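Local coordinates for protein probable enoyl-CoA hydratase/isomerase (Pseudomonas aeruginosa, PDB 7BOR) that binds coenzyme A through a crotonase fold and probably acts as a delta(3)-delta(2)-enoyl-CoA isomerase, at residues Leu18-Gln21 against Asn25-Thr28; Ala30-Met35 against Ser62-Leu67. One frame throughout, in Å; residues are numbered along the deposited sequence.

Contact 1. Residues Leu18-Gln21 against Asn25-Thr28; sequences LDRQ and NALT. With COA (coenzyme A), chain C.
In this crotonase fold, the loop between strand 13-18 and helix 29-44 doubles back through R20 and N25 on its way to the adenine of coenzyme A. Two reciprocal bonds establish the fold-back. R20 N donates to N25 OD1 at 2.8 Å, its C=O...N angle of 162° placing the donor almost in line with the amide carbonyl. N25 N returns a bond to R20 O at 2.9 Å. The side chain of N25 thus supplies the acceptor for the R20 amide N-H. Its CG sits beside its own backbone N (chi1 -71°), which brings OD1 round to the R20 amide, while ND2 donates to F60 O, so both ends of the amide are held and its rotation is fixed.

R20 runs out nearly straight, its CG opposite the backbone N (chi1 -175°), alongside 25-28. Its NH1 reaches A26 O at 2.8 Å. The oxygen lies close to the guanidinium plane, whereas NH1 stands above the plane of the A26 carbonyl. T28 CG2 lies over one guanidinium face near the rim, 3.3 Å from R20 NH1, and NH1 also forms a salt bridge with D65. T28 OG1 meanwhile N-caps helix 29-44 through M31 N. On the inner side, L18 and L27 cross at about a right angle, CD2 of L18 lying 3.8 Å from CD2 of L27. The methyl of A26 fits between arginine and ligand: CB is 3.4 Å from R20 NH1 and rests on the adenine face, 3.5 Å from C6A of coenzyme A.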
ATOM      1  N   LEU A  18      -8.605   2.462  -7.422  1.00 40.23           N
ATOM      2  CA  LEU A  18      -8.879   3.703  -6.707  1.00 40.98           C
ATOM      3  C   LEU A  18      -9.379   4.781  -7.659  1.00 43.66           C
ATOM      4  O   LEU A  18      -8.680   5.166  -8.599  1.00 39.18           O
ATOM      5  CB  LEU A  18      -7.590   4.155  -6.004  1.00 39.66           C
ATOM      6  CG  LEU A  18      -7.217   3.512  -4.651  1.00 43.90           C
ATOM      7  CD1 LEU A  18      -7.342   2.015  -4.570  1.00 42.28           C
ATOM      8  CD2 LEU A  18      -5.788   3.928  -4.201  1.00 40.97           C
ATOM      9  N   ASP A  19     -10.585   5.292  -7.420  1.00 48.59           N
ATOM     10  CA  ASP A  19     -11.179   6.293  -8.319  1.00 47.60           C
ATOM     11  C   ASP A  19     -11.675   7.498  -7.512  1.00 50.15           C
ATOM     12  O   ASP A  19     -12.875   7.638  -7.254  1.00 50.84           O
ATOM     13  CB  ASP A  19     -12.322   5.672  -9.180  1.00 53.19           C
ATOM     14  CG  ASP A  19     -12.539   6.424 -10.524  1.00 60.26           C
ATOM     15  OD1 ASP A  19     -11.884   7.468 -10.779  1.00 54.64           O
ATOM     16  OD2 ASP A  19     -13.365   5.941 -11.335  1.00 67.95           O
ATOM     17  N   ARG A  20     -10.747   8.389  -7.163  1.00 41.78           N
ATOM     18  CA  ARG A  20     -11.040   9.617  -6.416  1.00 46.68           C
ATOM     19  C   ARG A  20     -10.022  10.663  -6.881  1.00 45.05           C
ATOM     20  O   ARG A  20      -9.237  11.202  -6.108  1.00 48.15           O
ATOM     21  CB  ARG A  20     -11.004   9.377  -4.918  1.00 48.66           C
ATOM     22  CG  ARG A  20     -11.427  10.581  -4.041  1.00 44.03           C
ATOM     23  CD  ARG A  20     -11.574  10.176  -2.588  1.00 41.21           C
ATOM     24  NE  ARG A  20     -12.106  11.269  -1.755  1.00 44.75           N
ATOM     25  CZ  ARG A  20     -11.504  11.800  -0.691  1.00 47.05           C
ATOM     26  NH1 ARG A  20     -10.334  11.334  -0.270  1.00 38.03           N
ATOM     27  NH2 ARG A  20     -12.080  12.795  -0.024  1.00 42.31           N
ATOM     28  N   GLN A  21     -10.033  10.966  -8.178  1.00 42.80           N
ATOM     29  CA  GLN A  21      -8.925  11.695  -8.787  1.00 43.85           C
ATOM     30  C   GLN A  21      -8.842  13.123  -8.269  1.00 47.36           C
ATOM     31  O   GLN A  21      -7.746  13.641  -8.049  1.00 47.84           O
ATOM     32  CB  GLN A  21      -9.063  11.655 -10.315  1.00 49.11           C
ATOM     33  CG  GLN A  21      -9.198  10.217 -10.904  1.00 53.19           C
ATOM     34  CD  GLN A  21      -8.009   9.302 -10.561  1.00 56.38           C
ATOM     35  OE1 GLN A  21      -8.196   8.156 -10.096  1.00 54.10           O
ATOM     36  NE2 GLN A  21      -6.773   9.810 -10.791  1.00 49.71           N
ATOM     37  N   ASN A  25      -6.628  10.419  -5.102  1.00 35.98           N
ATOM     38  CA  ASN A  25      -6.984   9.100  -4.590  1.00 36.14           C
ATOM     39  C   ASN A  25      -6.731   8.945  -3.086  1.00 34.33           C
ATOM     40  O   ASN A  25      -6.438   7.834  -2.605  1.00 33.31           O
ATOM     41  CB  ASN A  25      -6.259   7.986  -5.375  1.00 35.88           C
ATOM     42  CG  ASN A  25      -6.799   7.830  -6.814  1.00 43.02           C
ATOM     43  OD1 ASN A  25      -7.936   8.188  -7.104  1.00 36.32           O
ATOM     44  ND2 ASN A  25      -5.975   7.289  -7.708  1.00 40.06           N
ATOM     45  N   ALA A  26      -6.880  10.035  -2.337  1.00 35.15           N
ATOM     46  CA  ALA A  26      -6.724   9.988  -0.880  1.00 36.91           C
ATOM     47  C   ALA A  26      -7.728   9.019  -0.285  1.00 35.32           C
ATOM     48  O   ALA A  26      -8.898   9.012  -0.672  1.00 39.30           O
ATOM     49  CB  ALA A  26      -6.892  11.379  -0.284  1.00 36.62           C
ATOM     50  N   LEU A  27      -7.263   8.167   0.618  1.00 34.76           N
ATOM     51  CA  LEU A  27      -8.050   7.019   1.047  1.00 35.75           C
ATOM     52  C   LEU A  27      -8.922   7.346   2.261  1.00 37.78           C
ATOM     53  O   LEU A  27      -8.404   7.574   3.364  1.00 32.70           O
ATOM     54  CB  LEU A  27      -7.133   5.849   1.386  1.00 33.74           C
ATOM     55  CG  LEU A  27      -6.228   5.356   0.252  1.00 32.54           C
ATOM     56  CD1 LEU A  27      -5.202   4.458   0.828  1.00 34.35           C
ATOM     57  CD2 LEU A  27      -7.100   4.623  -0.695  1.00 30.26           C
ATOM     58  N   THR A  28     -10.235   7.250   2.067  1.00 39.85           N
ATOM     59  CA  THR A  28     -11.253   7.447   3.098  1.00 40.04           C
ATOM     60  C   THR A  28     -11.628   6.146   3.814  1.00 42.47           C
ATOM     61  O   THR A  28     -11.279   5.041   3.391  1.00 41.09           O
ATOM     62  CB  THR A  28     -12.512   8.043   2.477  1.00 39.52           C
ATOM     63  OG1 THR A  28     -13.118   7.034   1.662  1.00 41.20           O
ATOM     64  CG2 THR A  28     -12.158   9.297   1.661  1.00 35.53           C
TER
HETATM   65  N1A COA C 301      -5.916  14.021   2.240  1.00 39.74           N
HETATM   66  C2A COA C 301      -6.911  14.929   2.032  1.00 46.38           C
HETATM   67  N3A COA C 301      -6.954  15.691   0.897  1.00 42.56           N
HETATM   68  C4A COA C 301      -5.983  15.490  -0.008  1.00 50.01           C
HETATM   69  C5A COA C 301      -4.992  14.594   0.174  1.00 47.55           C
HETATM   70  C6A COA C 301      -4.960  13.846   1.333  1.00 40.25           C
HETATM   71  N6A COA C 301      -3.972  12.819   1.695  1.00 38.35           N
HETATM   72  N7A COA C 301      -4.158  14.622  -0.903  1.00 46.91           N
HETATM   73  C8A COA C 301      -4.619  15.547  -1.774  1.00 52.42           C
HETATM   74  N9A COA C 301      -5.701  16.045  -1.186  1.00 50.98           N
HETATM   75  C1B COA C 301      -6.485  17.062  -1.916  1.00 54.33           C
HETATM   76  C2B COA C 301      -5.934  18.572  -1.760  1.00 56.91           C
HETATM   77  O2B COA C 301      -6.286  19.049  -0.401  1.00 53.67           O
HETATM   78  C3B COA C 301      -6.568  19.139  -2.747  1.00 58.38           C
HETATM   79  O3B COA C 301      -7.996  19.366  -2.395  1.00 60.63           O
HETATM   80  P3B COA C 301      -8.908  20.485  -3.138  1.00 68.58           P
HETATM   81  O7A COA C 301      -8.641  20.514  -4.629  1.00 68.59           O
HETATM   82  O8A COA C 301      -8.574  21.810  -2.509  1.00 60.32           O
HETATM   83  O9A COA C 301     -10.341  20.098  -2.922  1.00 66.88           O
HETATM   84  C4B COA C 301      -6.605  18.123  -3.917  1.00 53.87           C
HETATM   85  O4B COA C 301      -6.567  16.760  -3.194  1.00 56.24           O
HETATM   86  C5B COA C 301      -5.519  18.220  -4.817  1.00 53.87           C
HETATM   87  O5B COA C 301      -4.391  17.900  -4.068  1.00 53.17           O
HETATM   88  P1A COA C 301      -3.038  18.795  -4.266  1.00 56.63           P
HETATM   89  O1A COA C 301      -2.087  18.645  -3.096  1.00 55.96           O
HETATM   90  O2A COA C 301      -3.310  20.267  -4.484  1.00 58.78           O
HETATM   91  O3A COA C 301      -2.382  18.207  -5.660  1.00 57.37           O
HETATM   92  P2A COA C 301      -0.739  18.263  -5.802  1.00 55.48           P
HETATM   93  O4A COA C 301      -0.402  17.842  -7.229  1.00 51.06           O
HETATM   94  O5A COA C 301      -0.363  19.667  -5.436  1.00 54.72           O
HETATM   95  O6A COA C 301      -0.005  17.287  -4.673  1.00 46.27           O
HETATM   96  CBP COA C 301       0.509  15.269  -3.484  1.00 47.46           C
HETATM   97  CCP COA C 301      -0.055  15.858  -4.828  1.00 49.84           C
HETATM   98  CDP COA C 301       0.083  13.763  -3.359  1.00 40.58           C
HETATM   99  CEP COA C 301       2.054  15.374  -3.454  1.00 42.18           C
HETATM  100  CAP COA C 301      -0.119  16.193  -2.391  1.00 46.66           C
HETATM  101  OAP COA C 301      -1.501  16.185  -2.588  1.00 44.37           O
HETATM  102  C9P COA C 301       0.141  15.702  -0.967  1.00 50.46           C
HETATM  103  O9P COA C 301       1.206  15.818  -0.436  1.00 50.98           O
HETATM  104  N8P COA C 301      -1.025  15.103  -0.284  1.00 47.67           N
HETATM  105  C7P COA C 301      -0.933  14.576   1.079  1.00 46.83           C
HETATM  106  C6P COA C 301       0.115  13.427   1.168  1.00 41.58           C
HETATM  107  C5P COA C 301       0.084  12.948   2.655  1.00 40.81           C
HETATM  108  O5P COA C 301       0.576  13.570   3.531  1.00 38.19           O
HETATM  109  N4P COA C 301      -0.573  11.684   2.933  1.00 39.72           N
HETATM  110  C3P COA C 301      -0.674  11.224   4.296  1.00 44.58           C
HETATM  111  C2P COA C 301       0.623  10.600   4.742  1.00 43.39           C
HETATM  112  S1P COA C 301       0.275  10.069   6.434  1.00 57.94           S

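Contact 2. Residues Ala30-Met35 against Ser62-Leu67; sequences AMYSRM and SGNDIL. With COA (coenzyme A), chain C.
Y32 of helix 29-44 and N64 of the coenzyme A-binding loop of the crotonase fold meet through a single polar pair. The direct contact is a hydrogen bond from Y32 OH to N64 OD1, 2.7 Å long. The C=O...O angle is 113°, and the hydroxyl stands well above the amide's carbonyl plane. N64 OD1 lies at the edge of the Y32 ring, 3.3 Å from CE2, with the ring and amide planes turned 38° apart. With CG anti to its carbonyl carbon (chi1 -74°), the Y32 ring extends from the helix toward N64 OD1 and packs also on P80 and V81 of helix 80-90.

Within the loop, N64 ND2 donates to D65 O at 3.1 Å, the acceptor lying in the amide plane. Both polar atoms of this buried amide are therefore engaged, and its rotation is set from two sides. D65 N-caps helix 66-71, its OD1 accepting from D68 N, while OD2 pairs with R20.

Backbone atoms of 62-66 supply three of the ligand bonds; R248 adds another. S62 O accepts from N4P of the pantetheine arm at 2.7 Å. The adenine is read at its Watson-Crick edge, for N6A donates to N64 O at 2.9 Å and N1A accepts from I66 N at 3.0 Å. Y32 probably helps position N64, whose main-chain O accepts from N6A. In crotonase relatives this loop also supplies a backbone N-H to the oxyanion hole, and probably does so here. I66 CG1 packs against the adenine edge, 3.7 Å from N1A.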
ATOM      1  N   ALA A  30     -14.398   4.720   3.907  1.00 41.90           N
ATOM      2  CA  ALA A  30     -15.244   3.895   3.053  1.00 45.33           C
ATOM      3  C   ALA A  30     -14.429   3.215   1.947  1.00 42.38           C
ATOM      4  O   ALA A  30     -14.778   2.115   1.492  1.00 40.83           O
ATOM      5  CB  ALA A  30     -16.367   4.757   2.456  1.00 45.08           C
ATOM      6  N   MET A  31     -13.319   3.821   1.539  1.00 41.17           N
ATOM      7  CA  MET A  31     -12.449   3.159   0.571  1.00 39.62           C
ATOM      8  C   MET A  31     -11.699   2.023   1.219  1.00 38.46           C
ATOM      9  O   MET A  31     -11.650   0.914   0.672  1.00 41.34           O
ATOM     10  CB  MET A  31     -11.502   4.178  -0.034  1.00 39.60           C
ATOM     11  CG  MET A  31     -12.226   5.128  -0.982  1.00 39.11           C
ATOM     12  SD  MET A  31     -11.312   6.630  -1.211  1.00 34.55           S
ATOM     13  CE  MET A  31     -10.082   6.051  -2.411  1.00 39.82           C
ATOM     14  N   TYR A  32     -11.171   2.253   2.424  1.00 32.69           N
ATOM     15  CA  TYR A  32     -10.498   1.182   3.130  1.00 33.19           C
ATOM     16  C   TYR A  32     -11.436   0.010   3.360  1.00 39.20           C
ATOM     17  O   TYR A  32     -11.023  -1.161   3.317  1.00 34.90           O
ATOM     18  CB  TYR A  32      -9.990   1.691   4.472  1.00 39.41           C
ATOM     19  CG  TYR A  32      -8.792   2.576   4.437  1.00 35.09           C
ATOM     20  CD1 TYR A  32      -7.605   2.114   3.910  1.00 37.96           C
ATOM     21  CD2 TYR A  32      -8.810   3.836   5.010  1.00 35.65           C
ATOM     22  CE1 TYR A  32      -6.458   2.897   3.916  1.00 33.89           C
ATOM     23  CE2 TYR A  32      -7.668   4.626   5.015  1.00 37.35           C
ATOM     24  CZ  TYR A  32      -6.488   4.131   4.455  1.00 33.31           C
ATOM     25  OH  TYR A  32      -5.333   4.851   4.453  1.00 33.77           O
ATOM     26  N   SER A  33     -12.692   0.316   3.716  1.00 41.66           N
ATOM     27  CA  SER A  33     -13.662  -0.732   4.010  1.00 43.77           C
ATOM     28  C   SER A  33     -13.988  -1.534   2.755  1.00 39.30           C
ATOM     29  O   SER A  33     -14.017  -2.769   2.807  1.00 42.59           O
ATOM     30  CB  SER A  33     -14.918  -0.107   4.641  1.00 42.96           C
ATOM     31  OG  SER A  33     -14.645   0.289   5.987  1.00 45.61           O
ATOM     32  N   ARG A  34     -14.184  -0.854   1.617  1.00 39.19           N
ATOM     33  CA  ARG A  34     -14.471  -1.562   0.371  1.00 43.35           C
ATOM     34  C   ARG A  34     -13.300  -2.459  -0.011  1.00 47.09           C
ATOM     35  O   ARG A  34     -13.497  -3.621  -0.392  1.00 46.56           O
ATOM     36  CB  ARG A  34     -14.811  -0.565  -0.746  1.00 48.76           C
ATOM     37  CG  ARG A  34     -15.090  -1.208  -2.133  1.00 50.74           C
ATOM     38  CD  ARG A  34     -16.556  -1.279  -2.478  1.00 53.21           C
ATOM     39  NE  ARG A  34     -16.880  -2.421  -3.338  1.00 62.09           N
ATOM     40  CZ  ARG A  34     -16.767  -3.697  -2.961  1.00 61.73           C
ATOM     41  NH1 ARG A  34     -17.090  -4.700  -3.781  1.00 62.78           N
ATOM     42  NH2 ARG A  34     -16.290  -3.978  -1.762  1.00 52.90           N
ATOM     43  N   MET A  35     -12.065  -1.967   0.145  1.00 44.01           N
ATOM     44  CA  MET A  35     -10.911  -2.782  -0.228  1.00 44.21           C
ATOM     45  C   MET A  35     -10.738  -3.950   0.724  1.00 39.56           C
ATOM     46  O   MET A  35     -10.441  -5.073   0.296  1.00 40.75           O
ATOM     47  CB  MET A  35      -9.651  -1.917  -0.289  1.00 39.73           C
ATOM     48  CG  MET A  35      -9.551  -1.150  -1.601  1.00 48.43           C
ATOM     49  SD  MET A  35      -7.931  -0.390  -1.785  1.00 55.91           S
ATOM     50  CE  MET A  35      -8.191   1.111  -0.809  1.00 47.44           C
ATOM     51  N   SER A  62      -2.435   9.451  -2.691  1.00 35.03           N
ATOM     52  CA  SER A  62      -1.729  10.346  -1.774  1.00 37.92           C
ATOM     53  C   SER A  62      -1.797   9.855  -0.333  1.00 34.32           C
ATOM     54  O   SER A  62      -1.339  10.554   0.582  1.00 34.06           O
ATOM     55  CB  SER A  62      -2.264  11.788  -1.888  1.00 38.76           C
ATOM     56  OG  SER A  62      -3.683  11.889  -1.785  1.00 37.19           O
ATOM     57  N   GLY A  63      -2.303   8.644  -0.112  1.00 30.33           N
ATOM     58  CA  GLY A  63      -2.313   8.082   1.212  1.00 34.87           C
ATOM     59  C   GLY A  63      -3.599   8.442   1.926  1.00 39.73           C
ATOM     60  O   GLY A  63      -4.606   8.884   1.329  1.00 36.97           O
ATOM     61  N   ASN A  64      -3.547   8.263   3.242  1.00 36.97           N
ATOM     62  CA  ASN A  64      -4.720   8.447   4.086  1.00 35.90           C
ATOM     63  C   ASN A  64      -5.348   9.812   3.866  1.00 35.49           C
ATOM     64  O   ASN A  64      -4.661  10.818   3.720  1.00 36.21           O
ATOM     65  CB  ASN A  64      -4.353   8.281   5.561  1.00 35.41           C
ATOM     66  CG  ASN A  64      -5.429   7.603   6.343  1.00 33.22           C
ATOM     67  OD1 ASN A  64      -5.351   6.403   6.606  1.00 37.02           O
ATOM     68  ND2 ASN A  64      -6.453   8.356   6.721  1.00 34.21           N
ATOM     69  N   ASP A  65      -6.674   9.836   3.823  1.00 38.47           N
ATOM     70  CA  ASP A  65      -7.365  11.117   3.854  1.00 40.75           C
ATOM     71  C   ASP A  65      -7.020  11.855   5.145  1.00 37.82           C
ATOM     72  O   ASP A  65      -7.256  11.336   6.238  1.00 41.50           O
ATOM     73  CB  ASP A  65      -8.863  10.883   3.759  1.00 41.64           C
ATOM     74  CG  ASP A  65      -9.609  12.146   3.452  1.00 46.23           C
ATOM     75  OD1 ASP A  65      -9.503  13.084   4.264  1.00 47.25           O
ATOM     76  OD2 ASP A  65     -10.276  12.219   2.398  1.00 48.38           O
ATOM     77  N   ILE A  66      -6.454  13.054   5.024  1.00 37.77           N
ATOM     78  CA  ILE A  66      -5.948  13.756   6.207  1.00 43.74           C
ATOM     79  C   ILE A  66      -7.093  14.341   7.050  1.00 46.07           C
ATOM     80  O   ILE A  66      -7.002  14.404   8.284  1.00 44.53           O
ATOM     81  CB  ILE A  66      -4.947  14.842   5.766  1.00 39.64           C
ATOM     82  CG1 ILE A  66      -3.677  14.163   5.240  1.00 42.26           C
ATOM     83  CG2 ILE A  66      -4.634  15.802   6.902  1.00 40.68           C
ATOM     84  CD1 ILE A  66      -2.533  15.079   4.994  1.00 39.38           C
ATOM     85  N   LEU A  67      -8.151  14.823   6.392  1.00 42.04           N
ATOM     86  CA  LEU A  67      -9.366  15.222   7.099  1.00 49.63           C
ATOM     87  C   LEU A  67      -9.868  14.112   7.996  1.00 49.10           C
ATOM     88  O   LEU A  67     -10.241  14.350   9.150  1.00 50.31           O
ATOM     89  CB  LEU A  67     -10.465  15.597   6.106  1.00 50.56           C
ATOM     90  CG  LEU A  67     -10.402  17.004   5.524  1.00 50.65           C
ATOM     91  CD1 LEU A  67     -11.741  17.333   4.893  1.00 53.25           C
ATOM     92  CD2 LEU A  67     -10.077  18.000   6.597  1.00 55.91           C
TER
HETATM   93  N1A COA C 301      -5.916  14.021   2.240  1.00 39.74           N
HETATM   94  C2A COA C 301      -6.911  14.929   2.032  1.00 46.38           C
HETATM   95  N3A COA C 301      -6.954  15.691   0.897  1.00 42.56           N
HETATM   96  C4A COA C 301      -5.983  15.490  -0.008  1.00 50.01           C
HETATM   97  C5A COA C 301      -4.992  14.594   0.174  1.00 47.55           C
HETATM   98  C6A COA C 301      -4.960  13.846   1.333  1.00 40.25           C
HETATM   99  N6A COA C 301      -3.972  12.819   1.695  1.00 38.35           N
HETATM  100  N7A COA C 301      -4.158  14.622  -0.903  1.00 46.91           N
HETATM  101  C8A COA C 301      -4.619  15.547  -1.774  1.00 52.42           C
HETATM  102  N9A COA C 301      -5.701  16.045  -1.186  1.00 50.98           N
HETATM  103  C1B COA C 301      -6.485  17.062  -1.916  1.00 54.33           C
HETATM  104  C2B COA C 301      -5.934  18.572  -1.760  1.00 56.91           C
HETATM  105  O2B COA C 301      -6.286  19.049  -0.401  1.00 53.67           O
HETATM  106  C3B COA C 301      -6.568  19.139  -2.747  1.00 58.38           C
HETATM  107  O3B COA C 301      -7.996  19.366  -2.395  1.00 60.63           O
HETATM  108  P3B COA C 301      -8.908  20.485  -3.138  1.00 68.58           P
HETATM  109  O7A COA C 301      -8.641  20.514  -4.629  1.00 68.59           O
HETATM  110  O8A COA C 301      -8.574  21.810  -2.509  1.00 60.32           O
HETATM  111  O9A COA C 301     -10.341  20.098  -2.922  1.00 66.88           O
HETATM  112  C4B COA C 301      -6.605  18.123  -3.917  1.00 53.87           C
HETATM  113  O4B COA C 301      -6.567  16.760  -3.194  1.00 56.24           O
HETATM  114  C5B COA C 301      -5.519  18.220  -4.817  1.00 53.87           C
HETATM  115  O5B COA C 301      -4.391  17.900  -4.068  1.00 53.17           O
HETATM  116  P1A COA C 301      -3.038  18.795  -4.266  1.00 56.63           P
HETATM  117  O1A COA C 301      -2.087  18.645  -3.096  1.00 55.96           O
HETATM  118  O2A COA C 301      -3.310  20.267  -4.484  1.00 58.78           O
HETATM  119  O3A COA C 301      -2.382  18.207  -5.660  1.00 57.37           O
HETATM  120  P2A COA C 301      -0.739  18.263  -5.802  1.00 55.48           P
HETATM  121  O4A COA C 301      -0.402  17.842  -7.229  1.00 51.06           O
HETATM  122  O5A COA C 301      -0.363  19.667  -5.436  1.00 54.72           O
HETATM  123  O6A COA C 301      -0.005  17.287  -4.673  1.00 46.27           O
HETATM  124  CBP COA C 301       0.509  15.269  -3.484  1.00 47.46           C
HETATM  125  CCP COA C 301      -0.055  15.858  -4.828  1.00 49.84           C
HETATM  126  CDP COA C 301       0.083  13.763  -3.359  1.00 40.58           C
HETATM  127  CEP COA C 301       2.054  15.374  -3.454  1.00 42.18           C
HETATM  128  CAP COA C 301      -0.119  16.193  -2.391  1.00 46.66           C
HETATM  129  OAP COA C 301      -1.501  16.185  -2.588  1.00 44.37           O
HETATM  130  C9P COA C 301       0.141  15.702  -0.967  1.00 50.46           C
HETATM  131  O9P COA C 301       1.206  15.818  -0.436  1.00 50.98           O
HETATM  132  N8P COA C 301      -1.025  15.103  -0.284  1.00 47.67           N
HETATM  133  C7P COA C 301      -0.933  14.576   1.079  1.00 46.83           C
HETATM  134  C6P COA C 301       0.115  13.427   1.168  1.00 41.58           C
HETATM  135  C5P COA C 301       0.084  12.948   2.655  1.00 40.81           C
HETATM  136  O5P COA C 301       0.576  13.570   3.531  1.00 38.19           O
HETATM  137  N4P COA C 301      -0.573  11.684   2.933  1.00 39.72           N
HETATM  138  C3P COA C 301      -0.674  11.224   4.296  1.00 44.58           C
HETATM  139  C2P COA C 301       0.623  10.600   4.742  1.00 43.39           C
HETATM  140  S1P COA C 301       0.275  10.069   6.434  1.00 57.94           S

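Overall arrangement
Both contacts converge on coenzyme A, their centres about 7 Å apart, but they differ in depth and in the means of attachment. Contact 1 is partly buried and closes a short loop, with 378 Å² between its segments and backbone, arginine-to-carbonyl and leucine contacts combined. Contact 2 is buried yet sparse, 94 Å², and bridges helix 29-44 to segment 62-67, 26 intervening residues along the chain, by one neutral hydrogen bond. Contact 1 meets the base through one methyl, contact 2 through backbone hydrogen bonds. A salt bridge between R20 NH1 and D65 OD2 (2.8 Å) and a probable hydrogen bond from L27 N to G63 O (2.8 Å) join the two loops.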